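Local coordinates for protein choline dehydrogenase and related flavoproteins (Aspergillus oryzae, PDB 3Q9T) that acts as a formate oxidase of the glucose-methanol-choline oxidoreductase family, oxidising formate with an 8-formyl-FAD cofactor at its catalytic site, at residues K178-P183 with Y468-K473; K519-G524 with K531-K536; R140-E145 with I157-L162; T402-H407 with T418-L423. One frame throughout, in Å; residues are numbered along the deposited sequence.

Interaction 1. Residues K178-P183 with Y468-K473; sequences KSMGQP and YDLLFK
The carboxylate of Asp469, whose CB packs against the methyl group of Met180, is gripped at both oxygens. OD1 of Asp469 takes a salt bridge from Lys473 NZ, one turn further along the same helix, at 3.1 Å; the ammonium group comes from above the carboxylate plane, 69° out of it. OD2 is bonded by the hydroxyl of Tyr364, so the group is held from two residues. The contact packs a Schellman motif, the C-terminal cap of helix 167-179, against the last turns of helix 454-473. Gly181, with positive phi, makes the cap, and its N returns to Lys178 O at 2.8 Å. Just before this glycine stands Met180, which carries the whole contact from its side. Its CG lies anti to the carbonyl carbon (chi1 -60°), and the bends at chi2 and chi3 fold the thioether over the backbone of residues 469-470. SD of Met180 lies 4.0 Å from both Leu470 CA and Asp469 O, and the side chain crosses that of Asp469 at about a right angle. No hydrogen bond joins the two segments. Leu470 also packs on Leu173, Ala176 and Trp177 of helix 167-179, while Ser179 OG bonds Glu475 N just beyond the second helix. A molecule of 2-methylpentane-2,4-diol, probably from the crystallisation liquor, lies near Asp469. On either side of the sulfur, Met180 CG rests 3.8 Å from Leu470 CD2 and the terminal Met180 CE 3.6 Å from Asp469 CB.

Interaction 2. Residues K519-G524 with K531-K536; sequences KNIDQG and KVHGIK
With CG anti to the carbonyl carbon (chi1 -64°) and the ring turned by a chi2 of -65°, His533 lays its imidazole flat against the backbone between Asn520 and Ile521. Ile521 N sits 3.7 Å above the ring plane of His533, over its centre, whereas Asn520 C stands over the same face nearer the rim. Ile521 runs past the histidine in the opposite direction, and its CB packs on His533 CB at 3.7 Å. CD2 of the His533 ring also comes within 3.3 Å of Gly524 O. No hydrogen bond crosses between the segments: NE2 of His533 is hydrogen-bonded to Ser518 OG, just before the first segment.

The surface under the ring is a tightly wound loop. Asn520 O receives both Gln523 N, at 2.9 Å, and Gly524 N, at 3.1 Å, which fixes the peptide that the imidazole covers. The extended side chain of Gln523 brings its OE1 to Lys519 N, which donates almost straight (173°). On the other side Ile535 N bonds Val532 O at 3.0 Å, placing His533 and Gly534 at the corners of a reverse turn. Ile521 continues from the histidine onto Val295, and a backbone bond between His533 and Val525, just after the first segment, links the same two parts of the loop. The arrangement is a type II beta turn with an aromatic residue at its first corner, leading into strand 538-540 at the edge of the parallel, Rossmann-type sheet.

Interaction 3. Residues R140-E145 with I157-L162; sequences RLYSPE and ISHAEL
Tyr142 and His159 stack face to face, their ring centroids 3.8 Å apart and their planes only 11° from parallel. The overlap is displaced: His159 CD2 lies over the centre of the phenol ring, while Tyr142 CD2 lies toward the rim of the imidazole. At the root of the tyrosine a CH-pi contact adds to the stack, with CB of Tyr142 4.1 Å from the centroid of the His159 ring. The far end of the ring reaches Leu162, whose CD1 comes within 3.7 Å of Tyr142 OH. Beside it Leu141 CD1 touches the same methyl, Leu162 CD1, at 4.2 Å.

The phenol hydroxyl meets a water, and this water donates to Ala160 O at 2.7 Å, bridging the loop to the chain just past the strand. In the next shell, Asp137 receives the backbone amides of Leu141 and Tyr142 and so sets the start of the loop. His198 of strand 195-204 meets the Tyr142 ring with the planes at about 55°. On the strand side Ser158 OG donates to His159 O at 2.7 Å, on a lone pair in the carbonyl plane, and Ala160 is bonded through its backbone to Cys199. Further along the loop, Ser143 makes an ST turn with Glu145 N. The loop is thus closed onto strand 155-159 by dispersion between two flat rings, and the polar link found across it passes through a single bound water.

Interaction 4. Residues T402-H407 with T418-L423; sequences TAFQWH and TVVVDL
Strand 415-423, in the large mixed sheet beside the flavin, offers Val420 and Thr418 as a bed for Phe404 of the loop that precedes it. CG2 of Val420 points almost straight at the middle of the Phe404 ring, 3.5 Å from its centroid and 9° off the normal, a CH-pi contact in which all six ring carbons lie at similar distances from the methyl. With CG1 anti to the backbone N (chi1 -175°), CG2 of Val420 is left beside the N, anti to the carbonyl carbon, where it meets the ring. Val420 CG1, the other branch, grazes the ring near Phe404 CE1 at 3.9 Å. Phe404 crosses the valine at about a right angle, and at the base of its side chain CB meets Thr418 CG2 at 3.9 Å. The hydroxyl of Thr418 is bonded to Met399 O and Gly401 N.

Two bonds within the loop shape the backbone around the phenylalanine. Gln405 NE2 donates to Phe404 O at 2.8 Å, with the oxygen in the plane of the amide. Trp406 NE1 reaches Ala403 O at 2.8 Å from above the carbonyl plane, and Gln506 NE2 bonds that same oxygen. Phe404 also packs on Pro311 of strand 308-316. Later in the same loop, His407 ND1 bonds Asp503 of the second subunit. Phe404 comes within about 4 Å of Tyr98, a FAD-binding residue, and about 7 Å of the cofactor itself, nearest atoms. All three touching residues are buried, so what joins loop and strand near the flavin is purely apolar: a methyl over a ring face, and hydrocarbon contacts around it.

Overall arrangement
From the N terminus, interaction 3 comes first, closing the short loop between strands 133-136 and 155-159. Helix 167-179 follows, and its capped end opens interaction 1, which closes only at helix 454-473, 285 residues later. Interaction 4 is nested inside that long span; it shares the large mixed sheet with interaction 3 and touches interaction 1, where Leu471 CD1 packs on Val419 CG2 at 3.5 Å. Interaction 2 follows in series, a local closure before strand 538-540. It lies on the opposite side of the chain's centre from the other three, about 47 Å from interaction 1 between centres. No two contacts cross.

Interaction 1. Residues K178-P183 with Y468-K473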
# COMPACT_ATOMS: atom_id res chain seq x y z
N LYS A 178 -25.81 -23.44 -15.39
CA LYS A 178 -26.22 -24.22 -16.56
C LYS A 178 -26.77 -23.33 -17.67
O LYS A 178 -26.55 -23.59 -18.86
CB LYS A 178 -27.24 -25.30 -16.17
CG LYS A 178 -26.68 -26.36 -15.23
CD LYS A 178 -27.80 -27.15 -14.56
CE LYS A 178 -28.63 -27.90 -15.58
NZ LYS A 178 -27.82 -28.91 -16.33
N SER A 179 -27.46 -22.26 -17.30
CA SER A 179 -28.00 -21.34 -18.31
C SER A 179 -26.90 -20.65 -19.12
O SER A 179 -27.13 -20.23 -20.26
CB SER A 179 -28.92 -20.28 -17.67
OG SER A 179 -28.17 -19.23 -17.10
N MET A 180 -25.71 -20.56 -18.54
CA MET A 180 -24.57 -20.00 -19.25
C MET A 180 -23.93 -21.04 -20.19
O MET A 180 -23.03 -20.72 -20.95
CB MET A 180 -23.53 -19.48 -18.25
CG MET A 180 -24.03 -18.38 -17.33
SD MET A 180 -24.44 -16.88 -18.24
CE MET A 180 -22.82 -16.39 -18.80
N GLY A 181 -24.38 -22.28 -20.12
CA GLY A 181 -23.81 -23.31 -20.97
C GLY A 181 -22.53 -23.91 -20.40
O GLY A 181 -21.67 -24.40 -21.14
N GLN A 182 -22.40 -23.87 -19.08
CA GLN A 182 -21.25 -24.45 -18.38
C GLN A 182 -21.71 -25.70 -17.65
O GLN A 182 -22.83 -25.76 -17.15
CB GLN A 182 -20.64 -23.46 -17.38
CG GLN A 182 -19.99 -22.25 -18.02
CD GLN A 182 -18.79 -22.64 -18.89
OE1 GLN A 182 -18.72 -22.26 -20.05
NE2 GLN A 182 -17.86 -23.40 -18.32
N PRO A 183 -20.82 -26.70 -17.57
CA PRO A 183 -21.18 -28.01 -17.02
C PRO A 183 -21.24 -28.00 -15.51
O PRO A 183 -20.55 -27.20 -14.86
CB PRO A 183 -20.03 -28.91 -17.47
CG PRO A 183 -19.12 -28.05 -18.34
CD PRO A 183 -19.41 -26.64 -18.00
N TYR A 468 -20.09 -11.83 -13.43
CA TYR A 468 -21.18 -10.87 -13.50
C TYR A 468 -22.30 -11.32 -14.45
O TYR A 468 -23.48 -11.30 -14.10
CB TYR A 468 -20.65 -9.47 -13.89
CG TYR A 468 -20.44 -8.59 -12.68
CD1 TYR A 468 -21.28 -7.51 -12.43
CD2 TYR A 468 -19.43 -8.88 -11.76
CE1 TYR A 468 -21.10 -6.71 -11.30
CE2 TYR A 468 -19.24 -8.08 -10.63
CZ TYR A 468 -20.08 -7.00 -10.41
OH TYR A 468 -19.90 -6.22 -9.30
N ASP A 469 -21.91 -11.77 -15.64
CA ASP A 469 -22.86 -12.38 -16.59
C ASP A 469 -23.66 -13.48 -15.93
O ASP A 469 -24.88 -13.54 -16.04
CB ASP A 469 -22.11 -12.96 -17.79
CG ASP A 469 -21.55 -11.90 -18.68
OD1 ASP A 469 -21.94 -10.73 -18.51
OD2 ASP A 469 -20.72 -12.22 -19.55
N LEU A 470 -22.96 -14.36 -15.23
CA LEU A 470 -23.56 -15.54 -14.61
C LEU A 470 -24.62 -15.12 -13.60
O LEU A 470 -25.70 -15.70 -13.53
CB LEU A 470 -22.45 -16.33 -13.92
CG LEU A 470 -22.54 -17.70 -13.23
CD1 LEU A 470 -22.29 -17.55 -11.75
CD2 LEU A 470 -23.81 -18.50 -13.53
N LEU A 471 -24.31 -14.09 -12.83
CA LEU A 471 -25.10 -13.79 -11.67
C LEU A 471 -26.17 -12.75 -11.99
O LEU A 471 -27.26 -12.79 -11.40
CB LEU A 471 -24.20 -13.32 -10.51
CG LEU A 471 -23.22 -14.35 -9.92
CD1 LEU A 471 -22.18 -13.66 -9.03
CD2 LEU A 471 -23.94 -15.46 -9.15
N PHE A 472 -25.87 -11.85 -12.92
CA PHE A 472 -26.83 -10.82 -13.34
C PHE A 472 -27.72 -11.23 -14.51
O PHE A 472 -28.73 -10.59 -14.78
CB PHE A 472 -26.13 -9.49 -13.69
CG PHE A 472 -25.80 -8.66 -12.49
CD1 PHE A 472 -26.64 -7.63 -12.10
CD2 PHE A 472 -24.67 -8.92 -11.74
CE1 PHE A 472 -26.35 -6.87 -10.99
CE2 PHE A 472 -24.38 -8.16 -10.63
CZ PHE A 472 -25.22 -7.14 -10.26
N LYS A 473 -27.35 -12.29 -15.21
CA LYS A 473 -28.10 -12.71 -16.39
C LYS A 473 -28.52 -14.17 -16.28
O LYS A 473 -29.39 -14.61 -17.00
CB LYS A 473 -27.26 -12.57 -17.66
CG LYS A 473 -26.75 -11.17 -17.97
CD LYS A 473 -25.93 -11.22 -19.25
CE LYS A 473 -25.26 -9.90 -19.53
NZ LYS A 473 -24.17 -10.07 -20.56

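Interaction 2. Residues K519-G524 with K531-K536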
# COMPACT_ATOMS: atom_id res chain seq x y z
N LYS A 519 15.77 -30.97 -9.76
CA LYS A 519 16.73 -32.02 -10.04
C LYS A 519 18.15 -31.67 -9.60
O LYS A 519 18.97 -32.56 -9.42
CB LYS A 519 16.69 -32.40 -11.53
CG LYS A 519 15.42 -33.18 -11.89
CD LYS A 519 15.23 -33.28 -13.39
CE LYS A 519 14.15 -34.31 -13.72
NZ LYS A 519 13.73 -34.19 -15.15
N ASN A 520 18.44 -30.38 -9.42
CA ASN A 520 19.76 -29.95 -8.97
C ASN A 520 19.68 -28.53 -8.46
O ASN A 520 18.67 -27.86 -8.67
CB ASN A 520 20.76 -29.98 -10.13
CG ASN A 520 20.28 -29.19 -11.31
OD1 ASN A 520 20.14 -27.96 -11.23
ND2 ASN A 520 19.99 -29.87 -12.40
N ILE A 521 20.76 -28.06 -7.85
CA ILE A 521 20.72 -26.78 -7.15
C ILE A 521 20.62 -25.58 -8.09
O ILE A 521 20.33 -24.46 -7.66
CB ILE A 521 21.92 -26.63 -6.18
CG1 ILE A 521 21.61 -25.61 -5.08
CG2 ILE A 521 23.22 -26.31 -6.95
CD1 ILE A 521 22.61 -25.60 -3.96
N ASP A 522 20.84 -25.82 -9.38
CA ASP A 522 20.70 -24.74 -10.36
C ASP A 522 19.26 -24.56 -10.79
O ASP A 522 18.91 -23.56 -11.43
CB ASP A 522 21.61 -24.97 -11.57
CG ASP A 522 23.06 -24.65 -11.27
OD1 ASP A 522 23.32 -23.59 -10.67
OD2 ASP A 522 23.95 -25.46 -11.61
N GLN A 523 18.42 -25.51 -10.41
CA GLN A 523 17.02 -25.45 -10.77
C GLN A 523 16.15 -25.13 -9.56
O GLN A 523 15.13 -24.46 -9.69
CB GLN A 523 16.57 -26.76 -11.40
CG GLN A 523 15.15 -26.74 -11.95
CD GLN A 523 14.69 -28.11 -12.40
OE1 GLN A 523 15.09 -29.13 -11.83
NE2 GLN A 523 13.84 -28.14 -13.43
N GLY A 524 16.54 -25.61 -8.38
CA GLY A 524 15.70 -25.46 -7.21
C GLY A 524 16.47 -25.68 -5.93
O GLY A 524 17.69 -25.76 -5.97
N LYS A 531 15.22 -33.59 -0.18
CA LYS A 531 16.46 -33.27 0.54
C LYS A 531 17.04 -31.95 0.03
O LYS A 531 17.10 -31.72 -1.18
CB LYS A 531 17.50 -34.38 0.35
CG LYS A 531 17.09 -35.71 0.95
CD LYS A 531 18.14 -36.76 0.65
CE LYS A 531 17.83 -38.04 1.37
NZ LYS A 531 19.05 -38.87 1.42
N VAL A 532 17.48 -31.10 0.96
CA VAL A 532 18.10 -29.82 0.60
C VAL A 532 19.41 -30.04 -0.18
O VAL A 532 20.36 -30.66 0.33
CB VAL A 532 18.33 -28.92 1.85
CG1 VAL A 532 19.03 -27.62 1.48
CG2 VAL A 532 17.01 -28.62 2.53
N HIS A 533 19.47 -29.57 -1.43
CA HIS A 533 20.69 -29.68 -2.22
C HIS A 533 21.86 -29.14 -1.40
O HIS A 533 21.83 -28.01 -0.91
CB HIS A 533 20.60 -28.89 -3.53
CG HIS A 533 19.56 -29.38 -4.49
ND1 HIS A 533 19.60 -30.62 -5.09
CD2 HIS A 533 18.45 -28.77 -4.98
CE1 HIS A 533 18.56 -30.77 -5.88
NE2 HIS A 533 17.85 -29.66 -5.84
N GLY A 534 22.90 -29.95 -1.25
CA GLY A 534 24.10 -29.51 -0.56
C GLY A 534 24.18 -29.91 0.90
O GLY A 534 25.23 -29.78 1.52
N ILE A 535 23.08 -30.40 1.46
CA ILE A 535 23.04 -30.70 2.89
C ILE A 535 22.50 -32.10 3.16
O ILE A 535 21.53 -32.52 2.55
CB ILE A 535 22.19 -29.67 3.64
CG1 ILE A 535 22.74 -28.25 3.44
CG2 ILE A 535 22.18 -29.97 5.14
CD1 ILE A 535 24.00 -27.95 4.24
N LYS A 536 23.13 -32.84 4.06
CA LYS A 536 22.62 -34.15 4.45
C LYS A 536 21.75 -34.04 5.69
O LYS A 536 21.92 -33.13 6.51
CB LYS A 536 23.77 -35.11 4.72
CG LYS A 536 24.80 -35.24 3.61
CD LYS A 536 25.98 -36.07 4.13
CE LYS A 536 27.20 -35.99 3.22
NZ LYS A 536 28.38 -36.64 3.87

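Interaction 3. Residues R140-E145 with I157-L162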
# COMPACT_ATOMS: atom_id res chain seq x y z
N ARG A 140 -25.67 -39.26 2.52
CA ARG A 140 -25.79 -40.12 1.34
C ARG A 140 -26.23 -39.34 0.08
O ARG A 140 -27.03 -39.83 -0.71
CB ARG A 140 -26.77 -41.27 1.65
CG ARG A 140 -26.63 -41.79 3.10
CD ARG A 140 -27.29 -43.16 3.33
NE ARG A 140 -26.80 -44.14 2.37
CZ ARG A 140 -25.75 -44.93 2.55
NH1 ARG A 140 -25.06 -44.90 3.69
NH2 ARG A 140 -25.40 -45.78 1.59
N LEU A 141 -25.67 -38.15 -0.12
CA LEU A 141 -26.08 -37.25 -1.19
C LEU A 141 -25.25 -37.40 -2.47
O LEU A 141 -25.67 -36.96 -3.55
CB LEU A 141 -25.99 -35.80 -0.73
CG LEU A 141 -26.88 -35.38 0.43
CD1 LEU A 141 -26.68 -33.91 0.74
CD2 LEU A 141 -28.32 -35.67 0.07
N TYR A 142 -24.08 -38.01 -2.36
CA TYR A 142 -23.18 -38.03 -3.52
C TYR A 142 -22.79 -39.43 -3.97
O TYR A 142 -22.93 -40.40 -3.22
CB TYR A 142 -21.95 -37.13 -3.26
CG TYR A 142 -22.37 -35.72 -2.89
CD1 TYR A 142 -22.68 -34.78 -3.88
CD2 TYR A 142 -22.55 -35.35 -1.56
CE1 TYR A 142 -23.11 -33.49 -3.55
CE2 TYR A 142 -22.99 -34.07 -1.22
CZ TYR A 142 -23.26 -33.15 -2.21
OH TYR A 142 -23.70 -31.90 -1.86
N SER A 143 -22.31 -39.52 -5.20
CA SER A 143 -21.94 -40.79 -5.79
C SER A 143 -21.02 -41.59 -4.88
O SER A 143 -20.06 -41.05 -4.32
CB SER A 143 -21.28 -40.57 -7.15
OG SER A 143 -20.77 -41.78 -7.68
N PRO A 144 -21.32 -42.88 -4.71
CA PRO A 144 -20.46 -43.71 -3.87
C PRO A 144 -19.05 -43.84 -4.46
O PRO A 144 -18.13 -44.19 -3.73
CB PRO A 144 -21.19 -45.07 -3.84
CG PRO A 144 -22.17 -45.04 -4.97
CD PRO A 144 -22.52 -43.60 -5.19
N GLU A 145 -18.89 -43.56 -5.75
CA GLU A 145 -17.55 -43.55 -6.35
C GLU A 145 -16.64 -42.58 -5.60
O GLU A 145 -15.46 -42.85 -5.41
CB GLU A 145 -17.62 -43.16 -7.84
CG GLU A 145 -18.37 -44.15 -8.74
CD GLU A 145 -18.30 -43.80 -10.23
OE1 GLU A 145 -17.21 -43.42 -10.73
OE2 GLU A 145 -19.34 -43.92 -10.92
N ILE A 157 -12.97 -35.49 6.19
CA ILE A 157 -13.43 -34.61 5.12
C ILE A 157 -14.79 -35.06 4.65
O ILE A 157 -15.15 -36.25 4.70
CB ILE A 157 -12.50 -34.66 3.89
CG1 ILE A 157 -12.70 -35.99 3.14
CG2 ILE A 157 -11.05 -34.43 4.28
CD1 ILE A 157 -12.20 -35.98 1.72
N SER A 158 -15.55 -34.10 4.14
CA SER A 158 -16.89 -34.38 3.63
C SER A 158 -17.26 -33.29 2.65
O SER A 158 -16.72 -32.18 2.72
CB SER A 158 -17.88 -34.38 4.80
OG SER A 158 -19.21 -34.47 4.33
N HIS A 159 -18.15 -33.60 1.72
CA HIS A 159 -18.82 -32.55 0.98
C HIS A 159 -19.37 -31.61 2.02
O HIS A 159 -19.68 -32.04 3.14
CB HIS A 159 -19.96 -33.11 0.14
CG HIS A 159 -19.50 -33.80 -1.10
ND1 HIS A 159 -19.09 -35.11 -1.12
CD2 HIS A 159 -19.34 -33.33 -2.36
CE1 HIS A 159 -18.72 -35.43 -2.35
NE2 HIS A 159 -18.87 -34.37 -3.12
N ALA A 160 -19.44 -30.32 1.69
CA ALA A 160 -19.97 -29.34 2.63
C ALA A 160 -21.25 -29.88 3.25
O ALA A 160 -22.11 -30.44 2.55
CB ALA A 160 -20.25 -28.01 1.92
N GLU A 161 -21.37 -29.74 4.57
CA GLU A 161 -22.60 -30.10 5.27
C GLU A 161 -23.57 -28.97 5.01
O GLU A 161 -23.50 -27.91 5.65
CB GLU A 161 -22.30 -30.32 6.77
CG GLU A 161 -21.24 -31.43 6.97
CD GLU A 161 -20.73 -31.62 8.41
OE1 GLU A 161 -20.52 -32.79 8.81
OE2 GLU A 161 -20.51 -30.62 9.12
N LEU A 162 -24.47 -29.18 4.04
CA LEU A 162 -25.25 -28.10 3.46
C LEU A 162 -26.14 -27.36 4.46
O LEU A 162 -26.80 -27.98 5.29
CB LEU A 162 -26.09 -28.63 2.29
CG LEU A 162 -25.22 -29.08 1.12
CD1 LEU A 162 -26.04 -29.77 0.03
CD2 LEU A 162 -24.43 -27.88 0.55
O HOH W 1 -22.37 -30.61 -0.14

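Interaction 4. Residues T402-H407 with T418-L423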
# COMPACT_ATOMS: atom_id res chain seq x y z
N THR A 402 -15.39 -10.77 5.41
CA THR A 402 -14.37 -9.79 5.76
C THR A 402 -13.02 -10.21 5.23
O THR A 402 -12.22 -9.36 4.88
CB THR A 402 -14.23 -9.60 7.28
OG1 THR A 402 -14.16 -10.88 7.90
CG2 THR A 402 -15.42 -8.82 7.83
N ALA A 403 -12.77 -11.52 5.18
CA ALA A 403 -11.48 -12.04 4.70
C ALA A 403 -11.20 -11.68 3.24
O ALA A 403 -10.07 -11.79 2.78
CB ALA A 403 -11.39 -13.55 4.90
N PHE A 404 -12.25 -11.27 2.52
CA PHE A 404 -12.11 -11.00 1.09
C PHE A 404 -12.49 -9.57 0.72
O PHE A 404 -12.78 -9.30 -0.44
CB PHE A 404 -12.98 -11.97 0.30
CG PHE A 404 -12.59 -13.40 0.46
CD1 PHE A 404 -11.48 -13.91 -0.20
CD2 PHE A 404 -13.32 -14.25 1.28
CE1 PHE A 404 -11.11 -15.23 -0.06
CE2 PHE A 404 -12.96 -15.60 1.42
CZ PHE A 404 -11.85 -16.08 0.74
N GLN A 405 -12.48 -8.68 1.70
CA GLN A 405 -12.89 -7.28 1.51
C GLN A 405 -12.05 -6.45 2.46
O GLN A 405 -12.52 -5.97 3.49
CB GLN A 405 -14.37 -7.09 1.85
CG GLN A 405 -15.34 -7.72 0.88
CD GLN A 405 -15.41 -7.00 -0.45
OE1 GLN A 405 -16.29 -6.19 -0.67
NE2 GLN A 405 -14.49 -7.31 -1.36
N TRP A 406 -10.78 -6.30 2.11
CA TRP A 406 -9.80 -5.79 3.06
C TRP A 406 -9.95 -4.29 3.31
O TRP A 406 -9.47 -3.79 4.31
CB TRP A 406 -8.39 -6.11 2.57
CG TRP A 406 -8.03 -7.55 2.63
CD1 TRP A 406 -8.81 -8.58 3.09
CD2 TRP A 406 -6.80 -8.13 2.23
NE1 TRP A 406 -8.13 -9.77 2.99
CE2 TRP A 406 -6.89 -9.52 2.47
CE3 TRP A 406 -5.61 -7.62 1.70
CZ2 TRP A 406 -5.85 -10.39 2.19
CZ3 TRP A 406 -4.58 -8.49 1.42
CH2 TRP A 406 -4.70 -9.86 1.67
N HIS A 407 -10.60 -3.57 2.40
CA HIS A 407 -10.67 -2.12 2.58
C HIS A 407 -12.07 -1.55 2.70
O HIS A 407 -12.21 -0.34 2.84
CB HIS A 407 -9.88 -1.37 1.50
CG HIS A 407 -8.40 -1.60 1.59
ND1 HIS A 407 -7.59 -0.90 2.45
CD2 HIS A 407 -7.60 -2.50 0.96
CE1 HIS A 407 -6.34 -1.33 2.32
NE2 HIS A 407 -6.33 -2.30 1.43
N THR A 418 -20.43 -13.15 -1.44
CA THR A 418 -19.06 -12.74 -1.73
C THR A 418 -18.45 -13.70 -2.76
O THR A 418 -18.22 -14.87 -2.46
CB THR A 418 -18.17 -12.73 -0.46
OG1 THR A 418 -18.75 -11.88 0.54
CG2 THR A 418 -16.75 -12.23 -0.80
N VAL A 419 -18.23 -13.20 -3.97
CA VAL A 419 -17.65 -14.02 -5.04
C VAL A 419 -16.15 -13.83 -5.07
O VAL A 419 -15.66 -12.71 -5.27
CB VAL A 419 -18.20 -13.63 -6.44
CG1 VAL A 419 -17.52 -14.44 -7.52
CG2 VAL A 419 -19.70 -13.82 -6.51
N VAL A 420 -15.41 -14.90 -4.86
CA VAL A 420 -13.96 -14.82 -4.92
C VAL A 420 -13.49 -15.21 -6.33
O VAL A 420 -13.59 -16.37 -6.73
CB VAL A 420 -13.30 -15.71 -3.84
CG1 VAL A 420 -11.81 -15.51 -3.84
CG2 VAL A 420 -13.87 -15.38 -2.46
N VAL A 421 -13.03 -14.23 -7.10
CA VAL A 421 -12.53 -14.52 -8.44
C VAL A 421 -11.02 -14.78 -8.36
O VAL A 421 -10.18 -13.86 -8.25
CB VAL A 421 -12.91 -13.41 -9.46
CG1 VAL A 421 -12.58 -13.85 -10.87
CG2 VAL A 421 -14.39 -13.13 -9.37
N ASP A 422 -10.69 -16.06 -8.36
CA ASP A 422 -9.35 -16.54 -8.12
C ASP A 422 -8.70 -16.96 -9.46
O ASP A 422 -9.12 -17.94 -10.06
CB ASP A 422 -9.44 -17.72 -7.16
CG ASP A 422 -8.11 -18.36 -6.87
OD1 ASP A 422 -7.15 -18.16 -7.65
OD2 ASP A 422 -8.03 -19.10 -5.86
N LEU A 423 -7.71 -16.20 -9.92
CA LEU A 423 -6.99 -16.55 -11.16
C LEU A 423 -6.03 -17.69 -10.81
O LEU A 423 -5.04 -17.52 -10.07
CB LEU A 423 -6.20 -15.36 -11.69
CG LEU A 423 -5.80 -15.17 -13.15
CD1 LEU A 423 -4.42 -14.53 -13.19
CD2 LEU A 423 -5.84 -16.45 -13.98